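PDB 3IUP: putative NADPH:quinone oxidoreductase from Ralstonia eutropha, which binds NADPH and probably uses it to reduce quinones. Local coordinates for residues F53-A61 / T73-M84; F228-V237 / Q256-K267. All blocks are in the same frame, centred on the assembly; numbering follows the deposited sequence.

Overall arrangement
From the N terminus the chain first builds the part of the fold that contains the GroES-like domain, and there interaction 1 closes a short loop: the turns after helix 46-53 meet the end of strand 70-75 and helix 78-84, with the hairpin of strands 61-65 and 70-75 between them. Interaction 2 opens much later, in the nucleotide-binding half, where helices 228-239 and 253-266 pack together, with strand 243-249 of the parallel sheet between them in the chain. The two contacts follow in series, neither nested nor crossed, with centres 39 Å apart and nearest atoms about 25 Å apart. Interaction 1 thus ties turns to a strand end and helix, whereas interaction 2 pairs two helices beside the parallel sheet.

Interaction 1: F53-A61 / T73-M84; sequences FGAADMSTA and TARVPEGAMRSM
Thr60 and Arg75 are joined by a nearly straight bond: the backbone N of Arg75 donates to Thr60 OG1 at 2.8 Å, with an N-H...O angle of 172°. The same hydroxyl gives its own proton to Asp57 O, 2.8 Å from OG1, a carbonyl that also accepts from Thr60 N. With chi1 at 79°, OG1 lies between the backbone N and the carbonyl carbon of Thr60, which lets it bridge the turn 57-60 to the strand. Arg75 is gripped a second time, through its carbonyl: Asp57 N donates to Arg75 O at 2.9 Å. Beside these bonds Ala74 CB touches both Ala61 CB, at 3.9 Å, and SE of selenomethionine Met58, at 4.0 Å. Val76 sets its two methyls against successive residues, CG1 against Ala55 and CG2 against Ala56. Packing is tightest where Ala55 CB meets Ala80 CB at 3.5 Å. Selenomethionine Met84, its chain bent at chi2 and chi3, brings SE to 3.4 Å from Ala55 N and also covers Gly54 CA, within the type II' turn 53-56. Arg75 carries its NH2 away to a hydrogen bond with Ser15 O. Both segments belong to the GroES-like domain, at the edge of the antiparallel sheet holding strands 61-65, 70-75 and 17-26; Leu18 of strand 17-26 touches Ala56, Ile12 of strand 4-12 meets Val76 and Met84, and Leu354 of helix 354-360 reaches Ala61.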
loop_
_atom_site.group_PDB
_atom_site.type_symbol
_atom_site.label_atom_id
_atom_site.label_comp_id
_atom_site.label_asym_id
_atom_site.label_seq_id
_atom_site.Cartn_x
_atom_site.Cartn_y
_atom_site.Cartn_z
ATOM N N PHE A 53 -27.884 1.602 2.756
ATOM C CA PHE A 53 -28.226 0.183 2.698
ATOM C C PHE A 53 -27.348 -0.663 3.585
ATOM O O PHE A 53 -27.637 -1.831 3.793
ATOM C CB PHE A 53 -28.125 -0.323 1.248
ATOM C CG PHE A 53 -28.988 0.436 0.296
ATOM C CD1 PHE A 53 -30.324 0.586 0.545
ATOM C CD2 PHE A 53 -28.456 0.960 -0.902
ATOM C CE1 PHE A 53 -31.139 1.287 -0.324
ATOM C CE2 PHE A 53 -29.273 1.658 -1.784
ATOM C CZ PHE A 53 -30.600 1.810 -1.499
ATOM N N GLY A 54 -26.249 -0.106 4.049
ATOM C CA GLY A 54 -25.305 -0.873 4.856
ATOM C C GLY A 54 -24.837 -2.121 4.114
ATOM O O GLY A 54 -24.728 -2.137 2.882
ATOM N N ALA A 55 -24.593 -3.183 4.874
ATOM C CA ALA A 55 -24.233 -4.488 4.303
ATOM C C ALA A 55 -25.459 -5.299 3.966
ATOM O O ALA A 55 -25.353 -6.523 3.824
ATOM C CB ALA A 55 -23.332 -5.259 5.299
ATOM N N ALA A 56 -26.636 -4.678 3.822
ATOM C CA ALA A 56 -27.832 -5.434 3.503
ATOM C C ALA A 56 -27.680 -6.066 2.117
ATOM O O ALA A 56 -27.042 -5.504 1.213
ATOM C CB ALA A 56 -29.069 -4.612 3.524
ATOM N N ASP A 57 -28.260 -7.249 1.984
ATOM C CA ASP A 57 -28.314 -7.938 0.704
ATOM C C ASP A 57 -29.619 -7.403 0.083
ATOM O O ASP A 57 -30.674 -7.803 0.459
ATOM C CB ASP A 57 -28.362 -9.451 0.987
ATOM C CG ASP A 57 -28.484 -10.276 -0.264
ATOM O OD1 ASP A 57 -28.634 -9.635 -1.346
ATOM O OD2 ASP A 57 -28.430 -11.542 -0.125
HETATM N N MSE A 58 -29.521 -6.460 -0.848
HETATM C CA MSE A 58 -30.727 -5.718 -1.309
HETATM C C MSE A 58 -31.579 -6.581 -2.234
HETATM O O MSE A 58 -32.782 -6.288 -2.486
HETATM C CB MSE A 58 -30.338 -4.377 -1.993
HETATM C CG MSE A 58 -29.993 -3.190 -1.031
HETATM SE SE MSE A 58 -31.148 -2.996 0.509
HETATM C CE MSE A 58 -32.809 -2.284 0.059
ATOM N N SER A 59 -30.985 -7.707 -2.669
ATOM C CA SER A 59 -31.722 -8.697 -3.423
ATOM C C SER A 59 -32.798 -9.309 -2.543
ATOM O O SER A 59 -33.671 -9.964 -3.057
ATOM C CB SER A 59 -30.776 -9.774 -3.995
ATOM O OG SER A 59 -30.512 -10.827 -3.067
ATOM N N THR A 60 -32.720 -9.095 -1.217
ATOM C CA THR A 60 -33.746 -9.543 -0.251
ATOM C C THR A 60 -34.667 -8.405 0.238
ATOM O O THR A 60 -35.352 -8.576 1.234
ATOM C CB THR A 60 -33.103 -10.144 1.063
ATOM O OG1 THR A 60 -32.652 -9.068 1.961
ATOM C CG2 THR A 60 -31.928 -11.118 0.712
ATOM N N ALA A 61 -34.607 -7.235 -0.398
ATOM C CA ALA A 61 -35.362 -6.047 0.084
ATOM C C ALA A 61 -36.831 -6.202 -0.220
ATOM O O ALA A 61 -37.188 -6.878 -1.162
ATOM C CB ALA A 61 -34.810 -4.757 -0.533
ATOM N N THR A 73 -37.557 -2.983 4.085
ATOM C CA THR A 73 -36.782 -3.896 4.934
ATOM C C THR A 73 -36.006 -4.928 4.124
ATOM O O THR A 73 -36.397 -5.277 3.026
ATOM C CB THR A 73 -37.677 -4.535 6.011
ATOM O OG1 THR A 73 -38.755 -5.239 5.399
ATOM C CG2 THR A 73 -38.311 -3.470 6.864
ATOM N N ALA A 74 -34.851 -5.342 4.624
ATOM C CA ALA A 74 -33.972 -6.283 3.906
ATOM C C ALA A 74 -33.135 -6.986 4.974
ATOM O O ALA A 74 -33.104 -6.523 6.141
ATOM C CB ALA A 74 -33.079 -5.541 2.905
ATOM N N ARG A 75 -32.426 -8.056 4.601
ATOM C CA ARG A 75 -31.630 -8.809 5.549
ATOM C C ARG A 75 -30.159 -8.539 5.353
ATOM O O ARG A 75 -29.676 -8.399 4.212
ATOM C CB ARG A 75 -31.901 -10.319 5.357
ATOM C CG ARG A 75 -33.356 -10.675 5.342
ATOM C CD ARG A 75 -33.972 -10.390 6.689
ATOM N NE ARG A 75 -33.156 -10.972 7.761
ATOM C CZ ARG A 75 -33.458 -10.868 9.048
ATOM N NH1 ARG A 75 -34.554 -10.229 9.430
ATOM N NH2 ARG A 75 -32.654 -11.400 9.945
ATOM N N VAL A 76 -29.445 -8.424 6.460
ATOM C CA VAL A 76 -28.008 -8.360 6.459
ATOM C C VAL A 76 -27.526 -9.796 6.722
ATOM O O VAL A 76 -28.031 -10.441 7.617
ATOM C CB VAL A 76 -27.493 -7.410 7.538
ATOM C CG1 VAL A 76 -25.935 -7.347 7.542
ATOM C CG2 VAL A 76 -28.133 -6.019 7.336
ATOM N N PRO A 77 -26.573 -10.298 5.927
ATOM C CA PRO A 77 -26.107 -11.648 6.212
ATOM C C PRO A 77 -25.199 -11.737 7.449
ATOM O O PRO A 77 -24.375 -10.829 7.665
ATOM C CB PRO A 77 -25.319 -12.020 4.944
ATOM C CG PRO A 77 -24.972 -10.750 4.253
ATOM C CD PRO A 77 -25.868 -9.664 4.805
ATOM N N GLU A 78 -25.261 -12.868 8.179
ATOM C CA GLU A 78 -24.569 -12.990 9.490
ATOM C C GLU A 78 -23.097 -12.620 9.353
ATOM O O GLU A 78 -22.498 -11.964 10.226
ATOM C CB GLU A 78 -24.702 -14.420 10.061
ATOM N N GLY A 79 -22.518 -13.015 8.217
ATOM C CA GLY A 79 -21.124 -12.760 7.934
ATOM C C GLY A 79 -20.748 -11.305 7.830
ATOM O O GLY A 79 -19.578 -10.931 8.056
ATOM N N ALA A 80 -21.722 -10.471 7.478
ATOM C CA ALA A 80 -21.530 -9.018 7.449
ATOM C C ALA A 80 -21.874 -8.298 8.785
ATOM O O ALA A 80 -21.598 -7.108 8.908
ATOM C CB ALA A 80 -22.382 -8.426 6.324
HETATM N N MSE A 81 -22.421 -8.999 9.772
HETATM C CA MSE A 81 -22.941 -8.288 10.970
HETATM C C MSE A 81 -21.820 -7.664 11.799
HETATM O O MSE A 81 -22.015 -6.579 12.389
HETATM C CB MSE A 81 -23.836 -9.189 11.801
HETATM C CG MSE A 81 -25.207 -9.460 11.166
HETATM SE SE MSE A 81 -26.302 -7.842 11.193
HETATM C CE MSE A 81 -26.539 -7.794 13.191
ATOM N N ARG A 82 -20.644 -8.306 11.807
ATOM C CA ARG A 82 -19.468 -7.767 12.499
ATOM C C ARG A 82 -19.127 -6.401 11.935
ATOM O O ARG A 82 -18.830 -5.466 12.692
ATOM C CB ARG A 82 -18.232 -8.718 12.423
ATOM N N SER A 83 -19.193 -6.276 10.606
ATOM C CA SER A 83 -18.939 -5.018 9.939
ATOM C C SER A 83 -19.998 -3.985 10.297
ATOM O O SER A 83 -19.724 -2.800 10.204
ATOM C CB SER A 83 -18.901 -5.172 8.408
ATOM O OG SER A 83 -20.176 -5.461 7.848
HETATM N N MSE A 84 -21.181 -4.428 10.692
HETATM C CA MSE A 84 -22.257 -3.460 11.037
HETATM C C MSE A 84 -22.282 -3.117 12.527
HETATM O O MSE A 84 -23.080 -2.275 12.956
HETATM C CB MSE A 84 -23.602 -4.027 10.635
HETATM C CG MSE A 84 -23.786 -4.215 9.126
HETATM SE SE MSE A 84 -23.962 -2.548 8.169
HETATM C CE MSE A 84 -22.189 -2.224 7.652
#

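Interaction 2: F228-V237 / Q256-K267; sequences FMQDLTEALV and QILTCMEAALNK
Leu236 and Cys260 interlock as reciprocal knobs in the close-packed part of this helix pair, whose axes approach to 8.3 Å at a crossing angle of -53°. Leu236 enters the hole formed by Ile257, Cys260, Met261 and Ala264, its CD1 3.5 Å from Cys260 CB. In return Cys260 sits among Met229, Leu232, Thr233 and Leu236, with Leu232 CD2 3.8 Å from its SG. Thr233 OG1 lies 3.3 Å from Cys260 SG. The Thr233 hydroxyl donates to Met229 O, 2.8 Å from OG1. Thr233 OG1 and Thr233 N approach this carbonyl oxygen from opposite faces of its plane. With CG2 anti to the backbone N, Thr233 directs its methyl to Ala263 CB. Further along, Val237 CG2 lies 3.6 Å from Ala264 CB. The solvent side is looser: exposed Lys267 lays its aliphatic chain past Val237, CD to CG2 at 4.2 Å. At the other end, the bent chain of selenomethionine Met229 crosses Gln256 at about a right angle, SE against CB and CG, while Gln256 OE1 lies at the edge of the Phe228 ring. This pair covers part of one face of a Rossmann-like parallel sheet: Leu232 rests on Val200 of strand 199-203, Leu236 and Met261 on Val176 of strand 175-177, and Ile257 on both strands.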
loop_
_atom_site.group_PDB
_atom_site.type_symbol
_atom_site.label_atom_id
_atom_site.label_comp_id
_atom_site.label_asym_id
_atom_site.label_seq_id
_atom_site.Cartn_x
_atom_site.Cartn_y
_atom_site.Cartn_z
ATOM N N PHE A 228 -5.078 -3.746 -23.640
ATOM C CA PHE A 228 -5.099 -2.814 -22.485
ATOM C C PHE A 228 -3.712 -2.562 -21.906
ATOM O O PHE A 228 -3.306 -1.411 -21.735
ATOM C CB PHE A 228 -6.025 -3.388 -21.402
ATOM C CG PHE A 228 -6.085 -2.557 -20.137
ATOM C CD1 PHE A 228 -6.428 -1.222 -20.194
ATOM C CD2 PHE A 228 -5.778 -3.116 -18.898
ATOM C CE1 PHE A 228 -6.481 -0.435 -19.028
ATOM C CE2 PHE A 228 -5.843 -2.340 -17.746
ATOM C CZ PHE A 228 -6.181 -1.012 -17.824
HETATM N N MSE A 229 -2.984 -3.626 -21.588
HETATM C CA MSE A 229 -1.670 -3.456 -20.935
HETATM C C MSE A 229 -0.693 -2.689 -21.832
HETATM O O MSE A 229 0.004 -1.778 -21.393
HETATM C CB MSE A 229 -1.070 -4.783 -20.433
HETATM C CG MSE A 229 -1.928 -5.574 -19.528
HETATM SE SE MSE A 229 -2.136 -4.641 -17.751
HETATM C CE MSE A 229 -0.513 -5.353 -16.979
ATOM N N GLN A 230 -0.657 -3.019 -23.121
ATOM C CA GLN A 230 0.130 -2.224 -24.025
ATOM C C GLN A 230 -0.317 -0.766 -24.133
ATOM O O GLN A 230 0.512 0.142 -24.146
ATOM C CB GLN A 230 0.112 -2.885 -25.392
ATOM C CG GLN A 230 0.767 -2.133 -26.526
ATOM C CD GLN A 230 0.522 -2.888 -27.839
ATOM O OE1 GLN A 230 0.591 -4.126 -27.862
ATOM N NE2 GLN A 230 0.138 -2.170 -28.889
ATOM N N ASP A 231 -1.631 -0.540 -24.240
ATOM C CA ASP A 231 -2.179 0.818 -24.369
ATOM C C ASP A 231 -1.814 1.638 -23.098
ATOM O O ASP A 231 -1.402 2.787 -23.176
ATOM C CB ASP A 231 -3.724 0.811 -24.413
ATOM C CG ASP A 231 -4.340 -0.053 -25.523
ATOM O OD1 ASP A 231 -3.668 -0.336 -26.546
ATOM O OD2 ASP A 231 -5.562 -0.424 -25.338
ATOM N N LEU A 232 -1.977 1.005 -21.937
ATOM C CA LEU A 232 -1.743 1.668 -20.658
ATOM C C LEU A 232 -0.279 1.992 -20.506
ATOM O O LEU A 232 0.093 3.143 -20.196
ATOM C CB LEU A 232 -2.280 0.807 -19.485
ATOM C CG LEU A 232 -2.022 1.352 -18.087
ATOM C CD1 LEU A 232 -2.496 2.846 -18.034
ATOM C CD2 LEU A 232 -2.652 0.471 -17.011
ATOM N N THR A 233 0.569 1.040 -20.864
ATOM C CA THR A 233 2.009 1.261 -20.789
ATOM C C THR A 233 2.415 2.435 -21.697
ATOM O O THR A 233 3.166 3.328 -21.295
ATOM C CB THR A 233 2.816 -0.010 -21.096
ATOM O OG1 THR A 233 2.441 -1.077 -20.218
ATOM C CG2 THR A 233 4.342 0.261 -20.981
ATOM N N GLU A 234 1.877 2.477 -22.919
ATOM C CA GLU A 234 2.182 3.601 -23.818
ATOM C C GLU A 234 1.719 4.925 -23.230
ATOM O O GLU A 234 2.411 5.890 -23.300
ATOM C CB GLU A 234 1.485 3.461 -25.179
ATOM C CG GLU A 234 1.929 2.317 -26.026
ATOM C CD GLU A 234 1.047 2.161 -27.311
ATOM O OE1 GLU A 234 0.464 3.183 -27.749
ATOM O OE2 GLU A 234 0.936 1.026 -27.859
ATOM N N ALA A 235 0.497 4.954 -22.710
ATOM C CA ALA A 235 -0.038 6.155 -22.050
ATOM C C ALA A 235 0.855 6.589 -20.880
ATOM O O ALA A 235 1.049 7.783 -20.652
ATOM C CB ALA A 235 -1.496 5.909 -21.583
ATOM N N LEU A 236 1.337 5.610 -20.111
ATOM C CA LEU A 236 2.264 5.914 -19.001
ATOM C C LEU A 236 3.628 6.432 -19.473
ATOM O O LEU A 236 4.193 7.341 -18.893
ATOM C CB LEU A 236 2.362 4.744 -18.038
ATOM C CG LEU A 236 1.044 4.464 -17.319
ATOM C CD1 LEU A 236 1.090 3.099 -16.645
ATOM C CD2 LEU A 236 0.729 5.611 -16.308
ATOM N N VAL A 237 4.144 5.907 -20.581
ATOM C CA VAL A 237 5.328 6.516 -21.189
ATOM C C VAL A 237 5.064 7.953 -21.597
ATOM O O VAL A 237 5.842 8.845 -21.284
ATOM C CB VAL A 237 5.843 5.680 -22.380
ATOM C CG1 VAL A 237 6.957 6.426 -23.096
ATOM C CG2 VAL A 237 6.276 4.332 -21.862
ATOM N N GLN A 256 -2.265 -3.980 -12.056
ATOM C CA GLN A 256 -2.028 -3.713 -13.463
ATOM C C GLN A 256 -1.382 -2.357 -13.685
ATOM O O GLN A 256 -0.437 -2.259 -14.457
ATOM C CB GLN A 256 -3.296 -3.849 -14.244
ATOM C CG GLN A 256 -3.674 -5.309 -14.395
ATOM C CD GLN A 256 -5.062 -5.503 -14.962
ATOM O OE1 GLN A 256 -5.928 -4.662 -14.812
ATOM N NE2 GLN A 256 -5.295 -6.677 -15.528
ATOM N N ILE A 257 -1.915 -1.318 -13.032
ATOM C CA ILE A 257 -1.369 0.024 -13.150
ATOM C C ILE A 257 0.091 0.062 -12.682
ATOM O O ILE A 257 0.982 0.614 -13.363
ATOM C CB ILE A 257 -2.181 1.051 -12.382
ATOM C CG1 ILE A 257 -3.583 1.180 -12.976
ATOM C CG2 ILE A 257 -1.427 2.424 -12.376
ATOM C CD1 ILE A 257 -4.594 1.864 -12.114
ATOM N N LEU A 258 0.357 -0.523 -11.508
ATOM C CA LEU A 258 1.735 -0.569 -11.002
ATOM C C LEU A 258 2.647 -1.277 -12.000
ATOM O O LEU A 258 3.789 -0.830 -12.253
ATOM C CB LEU A 258 1.789 -1.228 -9.630
ATOM C CG LEU A 258 1.175 -0.394 -8.506
ATOM C CD1 LEU A 258 0.987 -1.238 -7.232
ATOM C CD2 LEU A 258 2.067 0.880 -8.264
ATOM N N THR A 259 2.203 -2.407 -12.515
ATOM C CA THR A 259 3.004 -3.167 -13.465
ATOM C C THR A 259 3.351 -2.302 -14.692
ATOM O O THR A 259 4.512 -2.266 -15.151
ATOM C CB THR A 259 2.264 -4.492 -13.847
ATOM O OG1 THR A 259 2.013 -5.257 -12.664
ATOM C CG2 THR A 259 3.044 -5.343 -14.856
ATOM N N CYS A 260 2.345 -1.626 -15.239
ATOM C CA CYS A 260 2.570 -0.803 -16.437
ATOM C C CYS A 260 3.410 0.413 -16.131
ATOM O O CYS A 260 4.236 0.819 -16.942
ATOM C CB CYS A 260 1.254 -0.392 -17.084
ATOM S SG CYS A 260 0.350 -1.783 -17.742
HETATM N N MSE A 261 3.268 0.972 -14.917
HETATM C CA MSE A 261 4.097 2.113 -14.532
HETATM C C MSE A 261 5.583 1.670 -14.496
HETATM O O MSE A 261 6.481 2.403 -14.918
HETATM C CB MSE A 261 3.707 2.630 -13.149
HETATM C CG MSE A 261 2.533 3.478 -13.131
HETATM SE SE MSE A 261 2.069 4.002 -11.301
HETATM C CE MSE A 261 0.649 5.218 -11.775
ATOM N N GLU A 262 5.843 0.502 -13.957
ATOM C CA GLU A 262 7.226 0.044 -13.841
ATOM C C GLU A 262 7.753 -0.251 -15.268
ATOM O O GLU A 262 8.906 0.057 -15.561
ATOM C CB GLU A 262 7.316 -1.169 -12.943
ATOM C CG GLU A 262 8.701 -1.710 -12.734
ATOM C CD GLU A 262 9.645 -0.816 -11.933
ATOM O OE1 GLU A 262 9.336 0.353 -11.576
ATOM O OE2 GLU A 262 10.772 -1.315 -11.683
ATOM N N ALA A 263 6.902 -0.819 -16.138
ATOM C CA ALA A 263 7.308 -1.069 -17.545
ATOM C C ALA A 263 7.691 0.236 -18.211
ATOM O O ALA A 263 8.697 0.298 -18.942
ATOM C CB ALA A 263 6.196 -1.768 -18.348
ATOM N N ALA A 264 6.885 1.278 -17.994
ATOM C CA ALA A 264 7.127 2.607 -18.573
ATOM C C ALA A 264 8.417 3.219 -18.014
ATOM O O ALA A 264 9.246 3.765 -18.747
ATOM C CB ALA A 264 5.935 3.545 -18.319
ATOM N N LEU A 265 8.599 3.115 -16.695
ATOM C CA LEU A 265 9.829 3.612 -16.050
ATOM C C LEU A 265 11.075 2.896 -16.568
ATOM O O LEU A 265 12.123 3.518 -16.798
ATOM C CB LEU A 265 9.757 3.476 -14.514
ATOM C CG LEU A 265 8.858 4.524 -13.872
ATOM C CD1 LEU A 265 8.432 4.051 -12.434
ATOM C CD2 LEU A 265 9.471 5.912 -13.830
ATOM N N ASN A 266 10.976 1.608 -16.784
ATOM C CA ASN A 266 12.163 0.847 -17.132
ATOM C C ASN A 266 12.597 1.086 -18.580
ATOM O O ASN A 266 13.690 0.693 -18.963
ATOM C CB ASN A 266 11.951 -0.624 -16.851
ATOM C CG ASN A 266 11.988 -0.922 -15.372
ATOM O OD1 ASN A 266 12.593 -0.173 -14.587
ATOM N ND2 ASN A 266 11.333 -1.994 -14.975
ATOM N N LYS A 267 11.763 1.747 -19.371
ATOM C CA LYS A 267 12.157 2.096 -20.715
ATOM C C LYS A 267 13.297 3.093 -20.652
ATOM O O LYS A 267 14.101 3.144 -21.566
ATOM C CB LYS A 267 10.956 2.586 -21.541
ATOM C CG LYS A 267 9.954 1.468 -21.685
ATOM C CD LYS A 267 9.133 1.463 -22.949
ATOM C CE LYS A 267 8.132 0.329 -22.889
ATOM N NZ LYS A 267 7.507 0.040 -24.207
#